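Local atomic coordinates of Non-structural maintenance of chromosomes element 1 homolog (Xenopus laevis, PDB entry 7DG2), a protein that probably acts as a RING-type E3 ubiquitin ligase subunit of the SMC5-SMC6 DNA repair complex, working together with a MAGE partner protein. Residues Q9-A14 / D47-V52. Residues are numbered along the deposited sequence; the frame is centred on the assembly and turned at random.
Sequences QRFLQA and DDFVGV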
# COMPACT_ATOMS: atom_id res chain seq x y z
N GLN A 9 -10.87 -9.33 9.24
CA GLN A 9 -9.53 -9.32 8.65
C GLN A 9 -9.59 -8.94 7.18
O GLN A 9 -8.76 -8.17 6.69
CB GLN A 9 -8.87 -10.69 8.84
CG GLN A 9 -8.72 -11.13 10.30
CD GLN A 9 -8.38 -12.59 10.45
OE1 GLN A 9 -8.28 -13.31 9.45
NE2 GLN A 9 -8.22 -13.04 11.69
N ARG A 10 -10.59 -9.47 6.46
CA ARG A 10 -10.71 -9.18 5.04
C ARG A 10 -11.00 -7.71 4.83
O ARG A 10 -10.43 -7.07 3.94
CB ARG A 10 -11.81 -10.05 4.42
CG ARG A 10 -11.97 -9.86 2.94
CD ARG A 10 -10.89 -10.60 2.19
NE ARG A 10 -11.17 -12.04 2.08
CZ ARG A 10 -10.48 -12.86 1.29
NH1 ARG A 10 -10.78 -14.15 1.24
NH2 ARG A 10 -9.46 -12.38 0.58
N PHE A 11 -11.88 -7.15 5.66
CA PHE A 11 -12.17 -5.72 5.61
C PHE A 11 -10.92 -4.90 5.88
O PHE A 11 -10.65 -3.91 5.18
CB PHE A 11 -13.27 -5.42 6.63
CG PHE A 11 -13.73 -3.98 6.66
CD1 PHE A 11 -13.00 -3.03 7.35
CD2 PHE A 11 -14.92 -3.61 6.06
CE1 PHE A 11 -13.44 -1.71 7.41
CE2 PHE A 11 -15.36 -2.31 6.12
CZ PHE A 11 -14.62 -1.35 6.79
N LEU A 12 -10.15 -5.27 6.91
CA LEU A 12 -8.96 -4.51 7.26
C LEU A 12 -7.91 -4.58 6.15
O LEU A 12 -7.28 -3.57 5.82
CB LEU A 12 -8.40 -5.02 8.60
CG LEU A 12 -7.10 -4.39 9.08
CD1 LEU A 12 -7.23 -2.86 9.16
CD2 LEU A 12 -6.69 -5.00 10.44
N GLN A 13 -7.74 -5.76 5.55
CA GLN A 13 -6.80 -5.88 4.44
C GLN A 13 -7.18 -4.96 3.28
O GLN A 13 -6.33 -4.27 2.71
CB GLN A 13 -6.72 -7.32 3.96
CG GLN A 13 -6.06 -8.25 4.97
CD GLN A 13 -5.74 -9.60 4.37
OE1 GLN A 13 -5.83 -9.78 3.15
NE2 GLN A 13 -5.34 -10.55 5.22
N ALA A 14 -8.46 -4.94 2.92
CA ALA A 14 -8.91 -4.08 1.82
C ALA A 14 -8.67 -2.61 2.14
O ALA A 14 -8.15 -1.85 1.31
CB ALA A 14 -10.39 -4.34 1.52
N ASP A 47 -21.12 -0.20 12.70
CA ASP A 47 -20.36 0.46 13.77
C ASP A 47 -19.73 -0.55 14.71
O ASP A 47 -18.56 -0.40 15.10
CB ASP A 47 -21.26 1.40 14.58
CG ASP A 47 -21.65 2.65 13.81
OD1 ASP A 47 -21.24 2.82 12.64
OD2 ASP A 47 -22.39 3.48 14.39
N ASP A 48 -20.48 -1.58 15.09
CA ASP A 48 -19.92 -2.64 15.92
C ASP A 48 -18.79 -3.35 15.19
O ASP A 48 -17.78 -3.71 15.80
CB ASP A 48 -21.01 -3.65 16.28
CG ASP A 48 -21.98 -3.12 17.33
OD1 ASP A 48 -21.79 -1.99 17.82
OD2 ASP A 48 -22.95 -3.84 17.66
N PHE A 49 -18.95 -3.56 13.88
CA PHE A 49 -17.94 -4.25 13.08
C PHE A 49 -16.64 -3.46 13.07
O PHE A 49 -15.57 -4.01 13.37
CB PHE A 49 -18.48 -4.44 11.66
CG PHE A 49 -17.57 -5.21 10.73
CD1 PHE A 49 -17.62 -6.59 10.68
CD2 PHE A 49 -16.72 -4.54 9.87
CE1 PHE A 49 -16.81 -7.30 9.80
CE2 PHE A 49 -15.90 -5.24 9.00
CZ PHE A 49 -15.95 -6.62 8.97
N VAL A 50 -16.72 -2.17 12.75
CA VAL A 50 -15.53 -1.32 12.79
C VAL A 50 -15.01 -1.23 14.22
O VAL A 50 -13.79 -1.21 14.45
CB VAL A 50 -15.85 0.07 12.19
CG1 VAL A 50 -14.73 1.08 12.46
CG2 VAL A 50 -16.08 -0.04 10.69
N GLY A 51 -15.92 -1.20 15.20
CA GLY A 51 -15.49 -1.13 16.59
C GLY A 51 -14.69 -2.33 17.05
O GLY A 51 -13.76 -2.20 17.86
N VAL A 52 -15.03 -3.52 16.55
CA VAL A 52 -14.23 -4.70 16.87
C VAL A 52 -12.80 -4.48 16.40
O VAL A 52 -11.85 -4.69 17.16
CB VAL A 52 -14.84 -5.96 16.23
CG1 VAL A 52 -13.86 -7.11 16.33
CG2 VAL A 52 -16.17 -6.30 16.90
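F11 and F49 meet in a T-shaped pair within a three-helix core whose topology is consistent with a winged-helix domain, where helix 6-18 packs against helix 46-57. Between the two segments the close contact is this pair: the edge of F49 points at one face of F11, with the planes at 76° and the centroids 5.2 Å apart. In each residue CG stands anti to the backbone N (chi1 -178° in F11, -177° in F49), which carries both rings out into the gap between the helices. CE2 of F49 does most of the touching. It sits over the inner end of the F11 ring, close to CG and CD2, while the neighbouring CZ of F49 comes within 3.8 Å of F11 CB. Phenylalanine suits both places, since the CH edge of one ring can rest on the electron-rich face of the other across segments whose nearest CA atoms, those of F11 and V50, lie 9.1 Å apart. The contact at the outer end of F11 is looser: V50 CG2, on a short, branched, apolar side chain that suits a ring neighbour, comes to F11 CZ obliquely, at 4.4 Å. V26, L29 and C33 of helix 23-36 also pack on F11, and H8 stacks on F49. D47 and D48 are exposed, as suits charged residues. Q9, R10 and Q13 hydrogen-bond the neighbouring MAGE subunit, so helix 6-18 joins this core to the Nse1-Nse3 interface. The shortest approach between the two segments is F49 CE2 to F11 CG, 3.4 Å.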